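Local coordinates for protein hydroxyethylthiazole kinase (Pyrococcus horikoshii, PDB 3HPD) that probably phosphorylates the hydroxyl group of 4-methyl-5-beta-hydroxyethylthiazole with ATP and magnesium, a step that supplies the thiazole half of thiamine diphosphate, at residues V11-T22 with L34-H45; I54-G65 with L85-V94. One frame throughout, in Å; residues are numbered along the deposited sequence.

Contact 1 (V11-T22 with L34-H45); sequences VRERRPLVHNIT and LLALGASPVMAH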
loop_
_atom_site.group_PDB
_atom_site.type_symbol
_atom_site.label_atom_id
_atom_site.label_comp_id
_atom_site.label_asym_id
_atom_site.label_seq_id
_atom_site.Cartn_x
_atom_site.Cartn_y
_atom_site.Cartn_z
ATOM N N VAL A 11 17.434 18.939 6.209
ATOM C CA VAL A 11 16.704 17.957 5.414
ATOM C C VAL A 11 15.855 18.674 4.372
ATOM O O VAL A 11 15.845 18.307 3.200
ATOM C CB VAL A 11 15.773 17.089 6.295
ATOM C CG1 VAL A 11 14.802 16.300 5.415
ATOM C CG2 VAL A 11 16.597 16.138 7.138
ATOM N N ARG A 12 15.153 19.713 4.805
ATOM C CA ARG A 12 14.287 20.453 3.905
ATOM C C ARG A 12 15.022 21.297 2.869
ATOM O O ARG A 12 14.519 21.501 1.763
ATOM C CB ARG A 12 13.322 21.301 4.727
ATOM C CG ARG A 12 12.371 20.421 5.518
ATOM C CD ARG A 12 11.474 21.199 6.437
ATOM N NE ARG A 12 10.443 20.336 7.008
ATOM C CZ ARG A 12 9.619 20.709 7.978
ATOM N NH1 ARG A 12 9.713 21.931 8.488
ATOM N NH2 ARG A 12 8.698 19.869 8.431
ATOM N N GLU A 13 16.211 21.773 3.217
ATOM C CA GLU A 13 16.995 22.577 2.281
ATOM C C GLU A 13 17.663 21.682 1.240
ATOM O O GLU A 13 17.678 22.004 0.053
ATOM C CB GLU A 13 18.078 23.368 3.021
ATOM C CG GLU A 13 17.557 24.304 4.091
ATOM C CD GLU A 13 18.671 25.055 4.795
ATOM O OE1 GLU A 13 19.699 24.426 5.123
ATOM O OE2 GLU A 13 18.514 26.272 5.032
ATOM N N ARG A 14 18.201 20.553 1.690
ATOM C CA ARG A 14 18.896 19.625 0.804
ATOM C C ARG A 14 18.016 18.614 0.070
ATOM O O ARG A 14 18.424 18.083 -0.965
ATOM C CB ARG A 14 19.979 18.873 1.583
ATOM C CG ARG A 14 21.080 19.760 2.155
ATOM C CD ARG A 14 22.231 18.910 2.679
ATOM N NE ARG A 14 23.311 19.706 3.260
ATOM C CZ ARG A 14 23.183 20.448 4.354
ATOM N NH1 ARG A 14 22.019 20.497 4.984
ATOM N NH2 ARG A 14 24.218 21.134 4.823
ATOM N N ARG A 15 16.824 18.345 0.599
ATOM C CA ARG A 15 15.901 17.393 -0.023
ATOM C C ARG A 15 16.635 16.108 -0.431
ATOM O O ARG A 15 16.683 15.757 -1.608
ATOM C CB ARG A 15 15.254 18.023 -1.262
ATOM C CG ARG A 15 14.526 19.351 -1.022
ATOM C CD ARG A 15 13.026 19.160 -0.833
ATOM N NE ARG A 15 12.606 19.257 0.561
ATOM C CZ ARG A 15 12.095 20.348 1.117
ATOM N NH1 ARG A 15 11.932 21.453 0.399
ATOM N NH2 ARG A 15 11.745 20.332 2.393
ATOM N N PRO A 16 17.204 15.379 0.540
ATOM C CA PRO A 16 17.929 14.144 0.228
ATOM C C PRO A 16 17.069 13.040 -0.398
ATOM O O PRO A 16 15.871 12.939 -0.124
ATOM C CB PRO A 16 18.493 13.730 1.584
ATOM C CG PRO A 16 17.421 14.190 2.530
ATOM C CD PRO A 16 17.083 15.565 1.998
ATOM N N LEU A 17 17.695 12.227 -1.245
ATOM C CA LEU A 17 17.014 11.106 -1.888
ATOM C C LEU A 17 17.293 9.894 -1.004
ATOM O O LEU A 17 18.448 9.525 -0.799
ATOM C CB LEU A 17 17.570 10.867 -3.299
ATOM C CG LEU A 17 17.030 9.645 -4.057
ATOM C CD1 LEU A 17 15.515 9.741 -4.189
ATOM C CD2 LEU A 17 17.674 9.562 -5.433
ATOM N N VAL A 18 16.239 9.285 -0.474
ATOM C CA VAL A 18 16.400 8.138 0.408
ATOM C C VAL A 18 15.919 6.865 -0.267
ATOM O O VAL A 18 14.729 6.700 -0.537
ATOM C CB VAL A 18 15.626 8.354 1.733
ATOM C CG1 VAL A 18 15.850 7.175 2.673
ATOM C CG2 VAL A 18 16.079 9.654 2.387
ATOM N N HIS A 19 16.863 5.974 -0.547
ATOM C CA HIS A 19 16.572 4.705 -1.199
ATOM C C HIS A 19 16.048 3.686 -0.193
ATOM O O HIS A 19 16.729 3.357 0.777
ATOM C CB HIS A 19 17.847 4.170 -1.859
ATOM C CG HIS A 19 17.682 2.834 -2.511
ATOM N ND1 HIS A 19 18.753 2.076 -2.932
ATOM C CD2 HIS A 19 16.572 2.117 -2.813
ATOM C CE1 HIS A 19 18.312 0.950 -3.464
ATOM N NE2 HIS A 19 16.992 0.950 -3.404
ATOM N N ASN A 20 14.838 3.184 -0.432
ATOM C CA ASN A 20 14.230 2.198 0.457
ATOM C C ASN A 20 14.089 0.824 -0.187
ATOM O O ASN A 20 13.565 0.697 -1.297
ATOM C CB ASN A 20 12.822 2.644 0.895
ATOM C CG ASN A 20 12.833 3.881 1.768
ATOM O OD1 ASN A 20 12.536 3.816 2.964
ATOM N ND2 ASN A 20 13.169 5.020 1.175
ATOM N N ILE A 21 14.580 -0.196 0.509
ATOM C CA ILE A 21 14.431 -1.584 0.083
ATOM C C ILE A 21 13.604 -1.987 1.293
ATOM O O ILE A 21 14.135 -2.348 2.342
ATOM C CB ILE A 21 15.772 -2.320 0.049
ATOM C CG1 ILE A 21 16.718 -1.597 -0.916
ATOM C CG2 ILE A 21 15.556 -3.762 -0.400
ATOM C CD1 ILE A 21 18.117 -2.168 -0.966
ATOM N N THR A 22 12.290 -1.898 1.141
ATOM C CA THR A 22 11.407 -2.112 2.268
ATOM C C THR A 22 10.310 -3.173 2.136
ATOM O O THR A 22 10.305 -3.962 1.188
ATOM C CB THR A 22 10.811 -0.733 2.642
ATOM O OG1 THR A 22 10.135 -0.808 3.898
ATOM C CG2 THR A 22 9.851 -0.256 1.549
ATOM N N LEU A 34 8.238 10.394 4.011
ATOM C CA LEU A 34 9.446 11.077 3.565
ATOM C C LEU A 34 9.110 12.344 2.783
ATOM O O LEU A 34 9.731 13.385 2.988
ATOM C CB LEU A 34 10.307 10.140 2.708
ATOM C CG LEU A 34 11.202 9.188 3.508
ATOM C CD1 LEU A 34 11.695 8.048 2.628
ATOM C CD2 LEU A 34 12.373 9.977 4.082
ATOM N N LEU A 35 8.128 12.266 1.889
ATOM C CA LEU A 35 7.745 13.444 1.107
ATOM C C LEU A 35 7.200 14.560 2.004
ATOM O O LEU A 35 7.508 15.732 1.803
ATOM C CB LEU A 35 6.698 13.077 0.050
ATOM C CG LEU A 35 7.189 12.276 -1.162
ATOM C CD1 LEU A 35 5.988 11.861 -2.003
ATOM C CD2 LEU A 35 8.164 13.105 -1.992
ATOM N N ALA A 36 6.392 14.196 2.994
ATOM C CA ALA A 36 5.825 15.191 3.900
ATOM C C ALA A 36 6.926 15.903 4.682
ATOM O O ALA A 36 6.863 17.116 4.888
ATOM C CB ALA A 36 4.840 14.526 4.865
ATOM N N LEU A 37 7.934 15.149 5.115
ATOM C CA LEU A 37 9.040 15.725 5.881
ATOM C C LEU A 37 9.864 16.699 5.040
ATOM O O LEU A 37 10.383 17.693 5.554
ATOM C CB LEU A 37 9.966 14.622 6.404
ATOM C CG LEU A 37 11.152 15.105 7.250
ATOM C CD1 LEU A 37 10.656 15.514 8.629
ATOM C CD2 LEU A 37 12.194 14.004 7.369
ATOM N N GLY A 38 9.993 16.402 3.751
ATOM C CA GLY A 38 10.766 17.264 2.872
ATOM C C GLY A 38 11.857 16.528 2.113
ATOM O O GLY A 38 12.687 17.150 1.451
ATOM N N ALA A 39 11.874 15.203 2.214
ATOM C CA ALA A 39 12.876 14.405 1.508
ATOM C C ALA A 39 12.221 13.764 0.288
ATOM O O ALA A 39 11.036 13.976 0.035
ATOM C CB ALA A 39 13.442 13.328 2.431
ATOM N N SER A 40 12.997 12.995 -0.473
ATOM C CA SER A 40 12.481 12.315 -1.659
ATOM C C SER A 40 12.725 10.814 -1.540
ATOM O O SER A 40 13.854 10.376 -1.328
ATOM C CB SER A 40 13.168 12.837 -2.925
ATOM O OG SER A 40 12.872 14.204 -3.143
ATOM N N PRO A 41 11.665 10.005 -1.671
ATOM C CA PRO A 41 11.851 8.559 -1.566
ATOM C C PRO A 41 12.005 7.888 -2.923
ATOM O O PRO A 41 11.587 8.420 -3.949
ATOM C CB PRO A 41 10.563 8.111 -0.902
ATOM C CG PRO A 41 9.550 8.973 -1.627
ATOM C CD PRO A 41 10.227 10.347 -1.634
ATOM N N VAL A 42 12.620 6.717 -2.909
ATOM C CA VAL A 42 12.750 5.901 -4.102
ATOM C C VAL A 42 12.792 4.469 -3.602
ATOM O O VAL A 42 13.641 4.111 -2.783
ATOM C CB VAL A 42 14.020 6.213 -4.944
ATOM C CG1 VAL A 42 15.287 5.988 -4.135
ATOM C CG2 VAL A 42 14.022 5.329 -6.193
ATOM N N MET A 43 11.833 3.667 -4.052
ATOM C CA MET A 43 11.764 2.265 -3.669
ATOM C C MET A 43 12.248 1.425 -4.847
ATOM O O MET A 43 11.679 1.486 -5.937
ATOM C CB MET A 43 10.326 1.875 -3.307
ATOM C CG MET A 43 9.918 2.201 -1.869
ATOM S SD MET A 43 10.037 3.948 -1.451
ATOM C CE MET A 43 9.473 3.925 0.255
ATOM N N ALA A 44 13.312 0.660 -4.630
ATOM C CA ALA A 44 13.875 -0.187 -5.674
ATOM C C ALA A 44 14.604 -1.359 -5.033
ATOM O O ALA A 44 15.233 -1.212 -3.983
ATOM C CB ALA A 44 14.832 0.616 -6.542
ATOM N N HIS A 45 14.533 -2.520 -5.673
ATOM C CA HIS A 45 15.169 -3.714 -5.130
ATOM C C HIS A 45 15.856 -4.593 -6.177
ATOM O O HIS A 45 16.666 -5.447 -5.829
ATOM C CB HIS A 45 14.124 -4.560 -4.400
ATOM C CG HIS A 45 13.062 -5.106 -5.304
ATOM N ND1 HIS A 45 12.066 -4.321 -5.839
ATOM C CD2 HIS A 45 12.884 -6.347 -5.819
ATOM C CE1 HIS A 45 11.318 -5.054 -6.649
ATOM N NE2 HIS A 45 11.794 -6.284 -6.655
HETATM O O HOH W 1 15.280 15.337 -4.058
#

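Contact 2 (I54-G65 with L85-V94); sequences IRLADAVVINIG and LGKPIVLDPV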
loop_
_atom_site.group_PDB
_atom_site.type_symbol
_atom_site.label_atom_id
_atom_site.label_comp_id
_atom_site.label_asym_id
_atom_site.label_seq_id
_atom_site.Cartn_x
_atom_site.Cartn_y
_atom_site.Cartn_z
ATOM N N ILE A 54 21.670 3.150 -5.666
ATOM C CA ILE A 54 22.370 3.500 -4.432
ATOM C C ILE A 54 23.383 4.616 -4.696
ATOM O O ILE A 54 23.689 5.417 -3.812
ATOM C CB ILE A 54 23.070 2.265 -3.826
ATOM C CG1 ILE A 54 22.014 1.217 -3.453
ATOM C CG2 ILE A 54 23.862 2.661 -2.576
ATOM C CD1 ILE A 54 22.582 -0.088 -2.951
ATOM N N ARG A 55 23.893 4.667 -5.922
ATOM C CA ARG A 55 24.843 5.704 -6.318
ATOM C C ARG A 55 24.101 7.033 -6.356
ATOM O O ARG A 55 24.634 8.087 -5.998
ATOM C CB ARG A 55 25.391 5.416 -7.715
ATOM C CG ARG A 55 26.463 4.347 -7.788
ATOM C CD ARG A 55 26.851 4.114 -9.240
ATOM N NE ARG A 55 28.068 3.317 -9.383
ATOM C CZ ARG A 55 28.696 3.133 -10.540
ATOM N NH1 ARG A 55 28.219 3.691 -11.647
ATOM N NH2 ARG A 55 29.803 2.405 -10.591
ATOM N N LEU A 56 22.857 6.960 -6.807
ATOM C CA LEU A 56 21.991 8.121 -6.939
ATOM C C LEU A 56 21.518 8.630 -5.577
ATOM O O LEU A 56 21.403 9.838 -5.362
ATOM C CB LEU A 56 20.783 7.733 -7.797
ATOM C CG LEU A 56 20.287 8.645 -8.916
ATOM C CD1 LEU A 56 21.453 9.173 -9.724
ATOM C CD2 LEU A 56 19.328 7.856 -9.802
ATOM N N ALA A 57 21.266 7.697 -4.665
ATOM C CA ALA A 57 20.767 8.007 -3.324
ATOM C C ALA A 57 21.758 8.644 -2.362
ATOM O O ALA A 57 22.969 8.586 -2.559
ATOM C CB ALA A 57 20.194 6.741 -2.692
ATOM N N ASP A 58 21.217 9.248 -1.306
ATOM C CA ASP A 58 22.022 9.891 -0.279
ATOM C C ASP A 58 22.027 9.045 0.989
ATOM O O ASP A 58 22.831 9.260 1.896
ATOM C CB ASP A 58 21.472 11.288 0.011
ATOM C CG ASP A 58 21.556 12.199 -1.194
ATOM O OD1 ASP A 58 22.680 12.373 -1.713
ATOM O OD2 ASP A 58 20.510 12.731 -1.629
ATOM N N ALA A 59 21.124 8.072 1.037
ATOM C CA ALA A 59 21.021 7.175 2.177
ATOM C C ALA A 59 20.206 5.960 1.760
ATOM O O ALA A 59 19.413 6.028 0.817
ATOM C CB ALA A 59 20.355 7.882 3.351
ATOM N N VAL A 60 20.415 4.847 2.454
ATOM C CA VAL A 60 19.697 3.616 2.155
ATOM C C VAL A 60 18.991 3.098 3.403
ATOM O O VAL A 60 19.599 2.982 4.463
ATOM C CB VAL A 60 20.664 2.517 1.636
ATOM C CG1 VAL A 60 19.898 1.230 1.358
ATOM C CG2 VAL A 60 21.369 2.997 0.372
ATOM N N VAL A 61 17.703 2.800 3.270
ATOM C CA VAL A 61 16.913 2.271 4.378
ATOM C C VAL A 61 16.499 0.842 4.036
ATOM O O VAL A 61 15.882 0.600 2.997
ATOM C CB VAL A 61 15.642 3.127 4.624
ATOM C CG1 VAL A 61 14.752 2.471 5.683
ATOM C CG2 VAL A 61 16.043 4.527 5.076
ATOM N N ILE A 62 16.861 -0.098 4.905
ATOM C CA ILE A 62 16.530 -1.506 4.711
ATOM C C ILE A 62 15.520 -1.926 5.776
ATOM O O ILE A 62 15.744 -1.734 6.969
ATOM C CB ILE A 62 17.790 -2.398 4.818
ATOM C CG1 ILE A 62 18.774 -2.037 3.700
ATOM C CG2 ILE A 62 17.396 -3.874 4.720
ATOM C CD1 ILE A 62 20.127 -2.718 3.816
ATOM N N ASN A 63 14.407 -2.495 5.330
ATOM C CA ASN A 63 13.333 -2.928 6.220
ATOM C C ASN A 63 12.952 -4.356 5.822
ATOM O O ASN A 63 12.466 -4.584 4.717
ATOM C CB ASN A 63 12.141 -1.978 6.049
ATOM C CG ASN A 63 11.007 -2.287 6.997
ATOM O OD1 ASN A 63 10.598 -3.435 7.135
ATOM N ND2 ASN A 63 10.483 -1.253 7.649
ATOM N N ILE A 64 13.162 -5.309 6.726
ATOM C CA ILE A 64 12.887 -6.723 6.447
ATOM C C ILE A 64 11.482 -7.223 6.786
ATOM O O ILE A 64 11.261 -8.433 6.855
ATOM C CB ILE A 64 13.890 -7.625 7.200
ATOM C CG1 ILE A 64 13.668 -7.504 8.713
ATOM C CG2 ILE A 64 15.314 -7.221 6.851
ATOM C CD1 ILE A 64 14.559 -8.422 9.546
ATOM N N GLY A 65 10.542 -6.301 6.977
ATOM C CA GLY A 65 9.176 -6.665 7.337
ATOM C C GLY A 65 8.483 -7.785 6.574
ATOM O O GLY A 65 7.729 -8.567 7.162
ATOM N N LEU A 85 30.454 2.659 -1.124
ATOM C CA LEU A 85 30.292 4.054 -1.535
ATOM C C LEU A 85 30.255 5.039 -0.372
ATOM O O LEU A 85 30.422 6.246 -0.561
ATOM C CB LEU A 85 29.006 4.210 -2.352
ATOM C CG LEU A 85 28.938 3.517 -3.715
ATOM C CD1 LEU A 85 27.494 3.475 -4.200
ATOM C CD2 LEU A 85 29.817 4.262 -4.713
ATOM N N GLY A 86 30.021 4.532 0.830
ATOM C CA GLY A 86 29.956 5.415 1.975
ATOM C C GLY A 86 28.587 6.050 2.143
ATOM O O GLY A 86 28.467 7.127 2.721
ATOM N N LYS A 87 27.552 5.404 1.616
ATOM C CA LYS A 87 26.196 5.922 1.768
ATOM C C LYS A 87 25.667 5.363 3.094
ATOM O O LYS A 87 25.717 4.156 3.326
ATOM C CB LYS A 87 25.306 5.460 0.607
ATOM C CG LYS A 87 25.757 5.940 -0.774
ATOM C CD LYS A 87 25.830 7.461 -0.847
ATOM C CE LYS A 87 26.354 7.942 -2.199
ATOM N NZ LYS A 87 25.388 7.746 -3.309
ATOM N N PRO A 88 25.163 6.233 3.986
ATOM C CA PRO A 88 24.653 5.732 5.265
ATOM C C PRO A 88 23.504 4.738 5.128
ATOM O O PRO A 88 22.633 4.891 4.269
ATOM C CB PRO A 88 24.253 7.010 6.001
ATOM C CG PRO A 88 23.872 7.935 4.894
ATOM C CD PRO A 88 24.961 7.687 3.873
ATOM N N ILE A 89 23.519 3.717 5.980
ATOM C CA ILE A 89 22.498 2.675 5.967
ATOM C C ILE A 89 21.701 2.625 7.267
ATOM O O ILE A 89 22.274 2.653 8.355
ATOM C CB ILE A 89 23.138 1.285 5.765
ATOM C CG1 ILE A 89 23.940 1.264 4.464
ATOM C CG2 ILE A 89 22.057 0.204 5.752
ATOM C CD1 ILE A 89 24.861 0.080 4.344
ATOM N N VAL A 90 20.377 2.554 7.141
ATOM C CA VAL A 90 19.487 2.448 8.293
ATOM C C VAL A 90 18.805 1.086 8.195
ATOM O O VAL A 90 18.214 0.758 7.165
ATOM C CB VAL A 90 18.380 3.528 8.285
ATOM C CG1 VAL A 90 17.462 3.332 9.489
ATOM C CG2 VAL A 90 18.998 4.920 8.307
ATOM N N LEU A 91 18.896 0.290 9.254
ATOM C CA LEU A 91 18.268 -1.025 9.255
ATOM C C LEU A 91 17.155 -1.123 10.288
ATOM O O LEU A 91 17.356 -0.800 11.452
ATOM C CB LEU A 91 19.301 -2.121 9.552
ATOM C CG LEU A 91 18.717 -3.515 9.817
ATOM C CD1 LEU A 91 18.074 -4.063 8.538
ATOM C CD2 LEU A 91 19.817 -4.452 10.304
ATOM N N ASP A 92 15.979 -1.558 9.849
ATOM C CA ASP A 92 14.857 -1.754 10.756
ATOM C C ASP A 92 14.609 -3.258 10.697
ATOM O O ASP A 92 14.019 -3.759 9.736
ATOM C CB ASP A 92 13.613 -1.006 10.281
ATOM C CG ASP A 92 12.525 -0.981 11.334
ATOM O OD1 ASP A 92 12.417 -1.973 12.089
ATOM O OD2 ASP A 92 11.778 0.018 11.405
ATOM N N PRO A 93 15.062 -3.995 11.724
ATOM C CA PRO A 93 14.937 -5.452 11.848
ATOM C C PRO A 93 13.546 -5.923 12.244
ATOM O O PRO A 93 13.392 -6.659 13.222
ATOM C CB PRO A 93 15.971 -5.777 12.917
ATOM C CG PRO A 93 15.772 -4.635 13.876
ATOM C CD PRO A 93 15.662 -3.423 12.946
ATOM N N VAL A 94 12.541 -5.509 11.480
ATOM C CA VAL A 94 11.160 -5.874 11.772
ATOM C C VAL A 94 10.961 -7.370 11.993
ATOM O O VAL A 94 11.190 -8.181 11.098
ATOM C CB VAL A 94 10.210 -5.420 10.641
ATOM C CG1 VAL A 94 8.768 -5.767 10.997
ATOM C CG2 VAL A 94 10.353 -3.919 10.413
#

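Contact 1 (V11-T22 with L34-H45)
Strands 17-21 and 40-43 run parallel, their axes 4.7 Å apart at closest and 26° from alignment, with Leu17 beside Ser40, Val18 beside Pro41, His19 beside Val42 and Asn20 beside Met43. Even-numbered residues of the first strand bond to the second: Val18 N gives to Ser40 O and Asn20 N to Val42 O, both at 2.8 Å, while Val18 O receives Val42 N. Pro41, which has no N-H to offer, falls where the register asks for none. At the start of the ladder Ser40 N bonds to Pro16 O, and a water joins Arg15 O to Ser40 OG.

Both helices stop here. Gly38, with positive phi, is the C-prime residue of a Schellman motif ending helix 27-37. The extended Arg12 side chain lays its guanidinium edge on that end: NE meets Leu37 O at 3.0 Å, nearly straight and within the guanidinium plane, while NH1 bonds to Ile249 O.

On the Leu17 and His19 face, Leu17 CD1 touches Val42 CG1 at 3.8 Å. His19 CG stands anti to the backbone N (chi1 177°), which carries the ring along the sheet until NE2 donates to Ala44 O at 2.8 Å, in the plane of the ring. On the other face Leu34 CD1 packs on Val18 CB and approaches Asn20 ND2, and Met43 lies alongside Asn20, bent at chi2 to bring its CE methyl to 3.6 Å from Asn20 CB. Helix 27-37 also touches Met43, on this same face.

Strand 17-21, helix 27-37 and strand 40-43 form a beta-alpha-beta unit of the ribokinase-like fold, with strand 40-43 outermost in the chain's sheet; Met43 is predicted to bind the thiazole substrate.

Contact 2 (I54-G65 with L85-V94)
Strands 59-63 and 89-92 lie parallel, 4.7 Å apart at closest and 14° from alignment, and an even ladder joins them: Val60 N to Pro88 O, Val90 N to Val60 O, Ile62 N to Val90 O and Asp92 N to Ile62 O, followed by a weak Ile64 N to Asp92 O bond.

At the start of the ladder Lys87 reaches back to the end of helix 50-56. Bends at chi2 (-58°) and chi4 swing its ammonium among three backbone carbonyls at and just after the end of that helix. NZ bonds to Ala57 O at 2.7 Å and, on an in-plane lone pair, to Ile54 O at 2.9 Å, with a weaker bond to Arg55 O. The carbonyl dipoles probably stabilise its positive charge. Leu85 CD1 lies 3.8 Å from Arg55 CG, and Pro88 CG rests on Ala59 CB.

Beta-branched and leucine side chains fill the faces. Val61 CG2 lies beside Val90 CB, pointing the same way; on the opposite face Ile62 divides its branches, CD1 to Ile89 CG2 at 4.0 Å and CG2 to Leu91 CD1 at 3.9 Å, under helices 69-85 and 100-112.

Near the C-terminal ends the face of Val61 and Val90 turns polar, with Asn63 and Asp92 side by side. Asn63 OD1 accepts Gly65 N at 2.9 Å, an Asx turn, and also Asn23 ND2, while Val94 CG2 presses against it. Asp92 salt-bridges Lys118, which is predicted to bind ATP. Pairing two parallel strands of a beta-alpha-beta unit so that the loops at their C-terminal ends carry active-site residues is the usual design of ribokinase-like enzymes.

How the contacts relate
Following the chain from the N terminus, contact 1 closes first, when strand 40-43 returns beside strand 17-21 after helix 27-37. Helix 50-56 then leads into strand 59-63, and contact 2 closes in the same way once helix 69-85 has brought the chain to strand 89-92. The two are therefore in series, neither nested nor crossed. In space they share one sheet, in the order 40-43, 17-21, 59-63, 89-92: strand 59-63 settles on the side of 17-21 away from 40-43. His19 O to Val61 N and Leu17 O to Asp58 N, probable hydrogen bonds, knit the two units together, and Thr22 packs against Asn63 near the predicted substrate site.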